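Local coordinates for protein MmeI (Methylophilus methylotrophus, PDB 5HR4) that is a Type IIL restriction-modification enzyme that binds DNA and probably methylates adenine on its exocyclic amino group with S-adenosylmethionine as methyl donor, at residues D224-I229 with A269-A274; Y213-T218 with A278-C283. All coordinates share one frame; numbering follows the deposited sequence.

Contact 1. Residues D224-I229 with A269-A274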
ATOM      1  N   ASP A 224       8.859  -1.630 -43.998  1.00 44.95           N
ATOM      2  CA  ASP A 224      10.127  -0.916 -43.917  1.00 42.51           C
ATOM      3  C   ASP A 224      10.250   0.001 -42.699  1.00 39.07           C
ATOM      4  O   ASP A 224      11.292   0.641 -42.530  1.00 37.70           O
ATOM      5  CB  ASP A 224      10.349  -0.103 -45.205  1.00 44.93           C
ATOM      6  CG  ASP A 224       9.390   1.087 -45.342  1.00 46.96           C
ATOM      7  OD1 ASP A 224       8.297   1.088 -44.722  1.00 51.18           O
ATOM      8  OD2 ASP A 224       9.735   2.026 -46.095  1.00 46.83           O
ATOM      9  N   LEU A 225       9.234   0.068 -41.837  1.00 38.57           N
ATOM     10  CA  LEU A 225       9.239   1.091 -40.795  1.00 37.93           C
ATOM     11  C   LEU A 225      10.412   0.925 -39.844  1.00 37.33           C
ATOM     12  O   LEU A 225      11.009   1.918 -39.405  1.00 40.45           O
ATOM     13  CB  LEU A 225       7.932   1.061 -40.012  1.00 38.09           C
ATOM     14  CG  LEU A 225       7.939   1.968 -38.792  1.00 35.01           C
ATOM     15  CD1 LEU A 225       8.137   3.444 -39.202  1.00 37.49           C
ATOM     16  CD2 LEU A 225       6.632   1.769 -38.066  1.00 37.61           C
ATOM     17  N   ALA A 226      10.765  -0.316 -39.505  1.00 34.88           N
ATOM     18  CA  ALA A 226      11.780  -0.492 -38.479  1.00 34.51           C
ATOM     19  C   ALA A 226      13.173  -0.167 -38.986  1.00 36.93           C
ATOM     20  O   ALA A 226      14.051   0.149 -38.170  1.00 33.51           O
ATOM     21  CB  ALA A 226      11.747  -1.908 -37.921  1.00 35.50           C
ATOM     22  N   HIS A 227      13.395  -0.231 -40.304  1.00 34.36           N
ATOM     23  CA  HIS A 227      14.686   0.190 -40.835  1.00 35.81           C
ATOM     24  C   HIS A 227      14.866   1.680 -40.635  1.00 35.02           C
ATOM     25  O   HIS A 227      15.891   2.127 -40.106  1.00 35.79           O
ATOM     26  CB  HIS A 227      14.828  -0.144 -42.328  1.00 35.12           C
ATOM     27  CG  HIS A 227      14.367  -1.514 -42.712  1.00 35.57           C
ATOM     28  ND1 HIS A 227      14.574  -2.624 -41.920  1.00 38.22           N
ATOM     29  CD2 HIS A 227      13.696  -1.951 -43.807  1.00 36.70           C
ATOM     30  CE1 HIS A 227      14.052  -3.686 -42.513  1.00 38.87           C
ATOM     31  NE2 HIS A 227      13.513  -3.305 -43.659  1.00 35.28           N
ATOM     32  N   HIS A 228      13.867   2.465 -41.065  1.00 37.41           N
ATOM     33  CA  HIS A 228      13.939   3.917 -40.947  1.00 34.46           C
ATOM     34  C   HIS A 228      14.040   4.346 -39.495  1.00 31.88           C
ATOM     35  O   HIS A 228      14.766   5.288 -39.173  1.00 36.09           O
ATOM     36  CB  HIS A 228      12.720   4.569 -41.593  1.00 34.99           C
ATOM     37  CG  HIS A 228      12.696   4.481 -43.086  1.00 34.47           C
ATOM     38  ND1 HIS A 228      12.894   5.576 -43.896  1.00 37.65           N
ATOM     39  CD2 HIS A 228      12.465   3.437 -43.915  1.00 36.22           C
ATOM     40  CE1 HIS A 228      12.794   5.210 -45.162  1.00 36.56           C
ATOM     41  NE2 HIS A 228      12.530   3.917 -45.201  1.00 36.72           N
ATOM     42  N   ILE A 229      13.312   3.688 -38.597  1.00 33.64           N
ATOM     43  CA  ILE A 229      13.438   4.082 -37.197  1.00 36.33           C
ATOM     44  C   ILE A 229      14.863   3.828 -36.711  1.00 32.43           C
ATOM     45  O   ILE A 229      15.457   4.672 -36.031  1.00 37.37           O
ATOM     46  CB  ILE A 229      12.364   3.386 -36.331  1.00 32.82           C
ATOM     47  CG1 ILE A 229      11.003   3.999 -36.658  1.00 31.98           C
ATOM     48  CG2 ILE A 229      12.635   3.565 -34.843  1.00 26.93           C
ATOM     49  CD1 ILE A 229       9.870   3.533 -35.769  1.00 32.81           C
ATOM     50  N   ALA A 269      13.729  -3.756 -35.289  1.00 33.08           N
ATOM     51  CA  ALA A 269      12.499  -4.480 -35.000  1.00 31.83           C
ATOM     52  C   ALA A 269      11.801  -4.814 -36.318  1.00 37.50           C
ATOM     53  O   ALA A 269      12.426  -4.809 -37.384  1.00 34.87           O
ATOM     54  CB  ALA A 269      11.596  -3.645 -34.078  1.00 31.77           C
ATOM     55  N   GLN A 270      10.499  -5.103 -36.256  1.00 37.83           N
ATOM     56  CA  GLN A 270       9.705  -5.346 -37.452  1.00 34.55           C
ATOM     57  C   GLN A 270       8.259  -4.982 -37.161  1.00 37.27           C
ATOM     58  O   GLN A 270       7.727  -5.340 -36.107  1.00 32.71           O
ATOM     59  CB  GLN A 270       9.808  -6.801 -37.924  1.00 32.63           C
ATOM     60  CG  GLN A 270       9.057  -7.073 -39.223  1.00 34.93           C
ATOM     61  CD  GLN A 270       9.613  -6.309 -40.424  1.00 42.78           C
ATOM     62  OE1 GLN A 270      10.236  -5.257 -40.288  1.00 52.96           O
ATOM     63  NE2 GLN A 270       9.394  -6.849 -41.612  1.00 48.31           N
ATOM     64  N   PHE A 271       7.642  -4.257 -38.087  1.00 39.26           N
ATOM     65  CA  PHE A 271       6.295  -3.744 -37.924  1.00 40.66           C
ATOM     66  C   PHE A 271       5.394  -4.331 -39.010  1.00 41.23           C
ATOM     67  O   PHE A 271       5.864  -4.858 -40.020  1.00 41.99           O
ATOM     68  CB  PHE A 271       6.268  -2.197 -37.989  1.00 36.85           C
ATOM     69  CG  PHE A 271       6.834  -1.503 -36.767  1.00 35.86           C
ATOM     70  CD1 PHE A 271       8.194  -1.280 -36.641  1.00 35.90           C
ATOM     71  CD2 PHE A 271       5.996  -1.018 -35.773  1.00 43.81           C
ATOM     72  CE1 PHE A 271       8.713  -0.622 -35.522  1.00 33.59           C
ATOM     73  CE2 PHE A 271       6.511  -0.356 -34.647  1.00 37.47           C
ATOM     74  CZ  PHE A 271       7.871  -0.168 -34.526  1.00 33.39           C
ATOM     75  N   ASP A 272       4.083  -4.248 -38.789  1.00 42.96           N
ATOM     76  CA  ASP A 272       3.149  -4.467 -39.885  1.00 42.52           C
ATOM     77  C   ASP A 272       2.174  -3.294 -39.972  1.00 44.05           C
ATOM     78  O   ASP A 272       2.398  -2.243 -39.354  1.00 42.17           O
ATOM     79  CB  ASP A 272       2.415  -5.800 -39.713  1.00 40.00           C
ATOM     80  CG  ASP A 272       1.545  -5.836 -38.463  1.00 54.09           C
ATOM     81  OD1 ASP A 272       1.676  -4.931 -37.606  1.00 44.51           O
ATOM     82  OD2 ASP A 272       0.727  -6.783 -38.337  1.00 68.24           O
ATOM     83  N   LYS A 273       1.091  -3.471 -40.730  1.00 43.78           N
ATOM     84  CA  LYS A 273       0.138  -2.390 -40.950  1.00 42.33           C
ATOM     85  C   LYS A 273      -0.434  -1.879 -39.629  1.00 42.86           C
ATOM     86  O   LYS A 273      -0.426  -0.672 -39.361  1.00 42.71           O
ATOM     87  CB  LYS A 273      -0.971  -2.874 -41.889  1.00 43.39           C
ATOM     88  CG  LYS A 273      -1.965  -1.807 -42.336  1.00 44.63           C
ATOM     89  CD  LYS A 273      -2.626  -2.190 -43.658  1.00 45.79           C
ATOM     90  CE  LYS A 273      -3.783  -1.266 -43.995  1.00 44.81           C
ATOM     91  NZ  LYS A 273      -4.880  -1.414 -42.982  1.00 53.67           N
ATOM     92  N   ALA A 274      -0.905  -2.789 -38.772  1.00 41.03           N
ATOM     93  CA  ALA A 274      -1.618  -2.361 -37.571  1.00 39.19           C
ATOM     94  C   ALA A 274      -0.680  -1.736 -36.547  1.00 41.07           C
ATOM     95  O   ALA A 274      -1.081  -0.815 -35.822  1.00 40.33           O
ATOM     96  CB  ALA A 274      -2.365  -3.538 -36.944  1.00 35.36           C
TER
HETATM   97  O   HOH W   1       9.187  -2.327 -40.172  1.00 42.79           O
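L225 lays its CD2 methyl over one face of the F271 ring, a CH-pi contact with CD2 3.6 Å from the ring centroid and only 16° off the ring normal. The leucine branch reaches that face because CG stands anti to the backbone N (chi1 172°). At the ring's edge, near its plane, sits A226 CB, 3.8 Å from F271 CD1, while I229 CD1 comes in obliquely, 4.3 Å from F271 CE1. A226 also meets the incoming chain itself: its CB lies against the carbonyl O of A269 and faces the A269 methyl, with the two CB atoms 4.2 Å apart. A water ties the backbones together, accepting from A226 N at 2.6 Å and from F271 N at 3.2 Å. Further out, Y189 of helix 183-200 touches A269, F271 and I229. D224, just ahead of helix 225-235, accepts a hydrogen bond from L219 N through OD1, and D272 is the N-cap of helix 273-283, its OD1 taking M275 N. The contact thus joins the first turn of helix 225-235, in the helicase spacer region, to the lead-in of helix 273-283. With no direct hydrogen bond between the segments, it relies on apolar packing around one phenyl ring and on a water that serves two backbone N-H groups.

Contact 2. Residues Y213-T218 with A278-C283. With CA (calcium ion), chain G.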
ATOM      1  N   TYR A 213       7.392  12.198 -41.103  1.00 42.04           N
ATOM      2  CA  TYR A 213       8.357  11.287 -41.708  1.00 38.42           C
ATOM      3  C   TYR A 213       7.740   9.909 -41.893  1.00 42.86           C
ATOM      4  O   TYR A 213       7.744   9.352 -42.999  1.00 45.37           O
ATOM      5  CB  TYR A 213       9.630  11.211 -40.859  1.00 32.70           C
ATOM      6  CG  TYR A 213      10.713  10.381 -41.508  1.00 41.21           C
ATOM      7  CD1 TYR A 213      11.743  10.976 -42.235  1.00 42.97           C
ATOM      8  CD2 TYR A 213      10.699   8.992 -41.411  1.00 35.03           C
ATOM      9  CE1 TYR A 213      12.728  10.200 -42.838  1.00 39.54           C
ATOM     10  CE2 TYR A 213      11.665   8.221 -42.008  1.00 34.89           C
ATOM     11  CZ  TYR A 213      12.675   8.818 -42.721  1.00 41.79           C
ATOM     12  OH  TYR A 213      13.636   8.015 -43.303  1.00 44.24           O
ATOM     13  N   ILE A 214       7.181   9.354 -40.818  1.00 41.17           N
ATOM     14  CA  ILE A 214       6.503   8.067 -40.895  1.00 38.38           C
ATOM     15  C   ILE A 214       5.429   8.088 -41.981  1.00 42.23           C
ATOM     16  O   ILE A 214       5.314   7.156 -42.784  1.00 46.44           O
ATOM     17  CB  ILE A 214       5.928   7.708 -39.512  1.00 37.34           C
ATOM     18  CG1 ILE A 214       7.042   7.723 -38.464  1.00 35.73           C
ATOM     19  CG2 ILE A 214       5.262   6.344 -39.522  1.00 38.23           C
ATOM     20  CD1 ILE A 214       6.568   7.403 -37.076  1.00 28.14           C
ATOM     21  N   GLU A 215       4.642   9.158 -42.047  1.00 45.94           N
ATOM     22  CA  GLU A 215       3.558   9.189 -43.024  1.00 46.42           C
ATOM     23  C   GLU A 215       4.047   9.326 -44.463  1.00 45.83           C
ATOM     24  O   GLU A 215       3.319   8.941 -45.386  1.00 48.79           O
ATOM     25  CB  GLU A 215       2.588  10.325 -42.706  1.00 45.25           C
ATOM     26  CG  GLU A 215       1.749  10.106 -41.450  1.00 48.89           C
ATOM     27  CD  GLU A 215       0.935  11.339 -41.064  1.00 49.98           C
ATOM     28  OE1 GLU A 215       1.167  12.412 -41.669  1.00 50.88           O
ATOM     29  OE2 GLU A 215       0.068  11.234 -40.156  1.00 57.67           O
ATOM     30  N   THR A 216       5.246   9.849 -44.691  1.00 38.72           N
ATOM     31  CA  THR A 216       5.674  10.143 -46.053  1.00 44.27           C
ATOM     32  C   THR A 216       6.809   9.254 -46.545  1.00 47.32           C
ATOM     33  O   THR A 216       6.863   8.924 -47.736  1.00 42.46           O
ATOM     34  CB  THR A 216       6.091  11.618 -46.169  1.00 43.19           C
ATOM     35  OG1 THR A 216       7.243  11.857 -45.355  1.00 45.57           O
ATOM     36  CG2 THR A 216       4.963  12.541 -45.707  1.00 36.43           C
ATOM     37  N   LYS A 217       7.713   8.840 -45.664  1.00 44.79           N
ATOM     38  CA  LYS A 217       8.866   8.059 -46.071  1.00 43.98           C
ATOM     39  C   LYS A 217       8.748   6.589 -45.686  1.00 42.95           C
ATOM     40  O   LYS A 217       9.715   5.842 -45.849  1.00 48.98           O
ATOM     41  CB  LYS A 217      10.140   8.668 -45.477  1.00 42.76           C
ATOM     42  CG  LYS A 217      10.455  10.065 -46.005  1.00 45.68           C
ATOM     43  CD  LYS A 217      11.924  10.225 -46.422  1.00 50.58           C
ATOM     44  CE  LYS A 217      12.177   9.711 -47.836  1.00 52.93           C
ATOM     45  NZ  LYS A 217      13.453  10.229 -48.403  1.00 54.67           N
ATOM     46  N   THR A 218       7.586   6.150 -45.213  1.00 43.78           N
ATOM     47  CA  THR A 218       7.400   4.799 -44.699  1.00 46.29           C
ATOM     48  C   THR A 218       6.194   4.143 -45.356  1.00 45.98           C
ATOM     49  O   THR A 218       5.143   4.770 -45.510  1.00 44.52           O
ATOM     50  CB  THR A 218       7.227   4.815 -43.173  1.00 45.08           C
ATOM     51  OG1 THR A 218       8.505   5.033 -42.564  1.00 53.41           O
ATOM     52  CG2 THR A 218       6.671   3.514 -42.678  1.00 45.23           C
ATOM     53  N   ALA A 278      -1.080   1.980 -35.116  1.00 34.24           N
ATOM     54  CA  ALA A 278      -1.043   2.252 -33.680  1.00 38.10           C
ATOM     55  C   ALA A 278      -0.025   3.336 -33.335  1.00 40.93           C
ATOM     56  O   ALA A 278      -0.297   4.211 -32.503  1.00 41.89           O
ATOM     57  CB  ALA A 278      -0.741   0.967 -32.908  1.00 28.81           C
ATOM     58  N   LEU A 279       1.149   3.308 -33.979  1.00 39.50           N
ATOM     59  CA  LEU A 279       2.167   4.318 -33.711  1.00 40.23           C
ATOM     60  C   LEU A 279       1.809   5.665 -34.335  1.00 38.76           C
ATOM     61  O   LEU A 279       2.076   6.714 -33.740  1.00 38.17           O
ATOM     62  CB  LEU A 279       3.537   3.842 -34.212  1.00 41.69           C
ATOM     63  CG  LEU A 279       4.731   4.790 -33.983  1.00 39.61           C
ATOM     64  CD1 LEU A 279       4.944   5.104 -32.510  1.00 32.21           C
ATOM     65  CD2 LEU A 279       6.007   4.197 -34.594  1.00 37.23           C
ATOM     66  N   LEU A 280       1.231   5.665 -35.539  1.00 37.21           N
ATOM     67  CA  LEU A 280       0.710   6.915 -36.082  1.00 36.35           C
ATOM     68  C   LEU A 280      -0.461   7.416 -35.242  1.00 44.77           C
ATOM     69  O   LEU A 280      -0.648   8.627 -35.065  1.00 39.79           O
ATOM     70  CB  LEU A 280       0.278   6.717 -37.532  1.00 32.74           C
ATOM     71  CG  LEU A 280       1.389   6.678 -38.569  1.00 36.88           C
ATOM     72  CD1 LEU A 280       0.823   6.317 -39.944  1.00 38.60           C
ATOM     73  CD2 LEU A 280       2.103   8.015 -38.590  1.00 33.85           C
ATOM     74  N   ASP A 281      -1.263   6.486 -34.728  1.00 45.32           N
ATOM     75  CA  ASP A 281      -2.324   6.825 -33.793  1.00 43.22           C
ATOM     76  C   ASP A 281      -1.779   7.597 -32.600  1.00 44.38           C
ATOM     77  O   ASP A 281      -2.332   8.630 -32.208  1.00 45.76           O
ATOM     78  CB  ASP A 281      -2.999   5.543 -33.336  1.00 48.09           C
ATOM     79  CG  ASP A 281      -4.440   5.719 -33.121  1.00 54.80           C
ATOM     80  OD1 ASP A 281      -4.796   6.224 -32.033  1.00 55.55           O
ATOM     81  OD2 ASP A 281      -5.201   5.348 -34.042  1.00 63.47           O
ATOM     82  N   LEU A 282      -0.703   7.093 -31.991  1.00 40.72           N
ATOM     83  CA  LEU A 282      -0.108   7.803 -30.866  1.00 38.69           C
ATOM     84  C   LEU A 282       0.427   9.166 -31.300  1.00 41.51           C
ATOM     85  O   LEU A 282       0.323  10.150 -30.554  1.00 37.60           O
ATOM     86  CB  LEU A 282       0.993   6.947 -30.236  1.00 38.56           C
ATOM     87  CG  LEU A 282       0.541   5.701 -29.465  1.00 39.60           C
ATOM     88  CD1 LEU A 282       1.734   4.925 -28.948  1.00 35.71           C
ATOM     89  CD2 LEU A 282      -0.359   6.094 -28.307  1.00 39.35           C
ATOM     90  N   CYS A 283       0.983   9.254 -32.513  1.00 41.92           N
ATOM     91  CA  CYS A 283       1.528  10.532 -32.974  1.00 46.08           C
ATOM     92  C   CYS A 283       0.451  11.599 -33.041  1.00 42.59           C
ATOM     93  O   CYS A 283       0.706  12.767 -32.726  1.00 41.61           O
ATOM     94  CB  CYS A 283       2.183  10.393 -34.348  1.00 43.93           C
ATOM     95  SG  CYS A 283       3.677   9.423 -34.386  1.00 48.15           S
TER
HETATM   96 CA    CA G1001       1.357  14.725 -31.775  1.00 39.08          CA
HETATM   97  O   HOH W   2       2.304  14.892 -33.981  1.00 36.75           O
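I214 and L280 meet where two helices of an all-helical part of the enzyme pack side by side, helix 209-217 against helix 273-283. The short segments run at 134° to each other, closer to antiparallel than parallel, with axes 11.1 Å apart. Apolar contact does the joining. The side chains of I214 and L280 slide past one another in opposite directions, bringing I214 CG2 to 3.7 Å from L280 CD2. The other arm of I214 points to L279: CD1 meets L279 CD2 at 4.1 Å, the two side chains crossing at about a right angle, and also faces C283 SG. L279 can reach it because its CG is anti to the backbone N (chi1 -179°). E215 contributes the aliphatic part of its chain, CG resting 3.6 Å from L280 CD2, while its carboxylate turns to Q211 NE2 for a hydrogen bond. Another polar link is to an outside partner: I214 O accepts from R276 NH2, one turn before L280. At the end of helix 273-283, C283 contributes its carbonyl O to a calcium site that Q158, D201 and L285 also bind. C283 O binds that calcium at 2.3 Å, with a water at 2.4 Å from the metal.

Helix 273-283 links both contacts: contact 1 uses the lead-in just before it, contact 2 its later turns down to the calcium ligand C283. The partner helices 209-217 and 225-235 follow each other in the chain, and the centres of the two contacts lie about 10 Å apart. They also touch directly. H228 ND1 and Y213 OH, 2.6 Å apart, probably share a hydrogen bond, and L225 CD1 packs against T218 OG1 at 3.7 Å. The I229 side chain, which bears on L279 of contact 2, lies about 9 Å from that of C283. The bound DNA is distant, its nearest atom about 31 Å from contact 1 and 26 Å from contact 2.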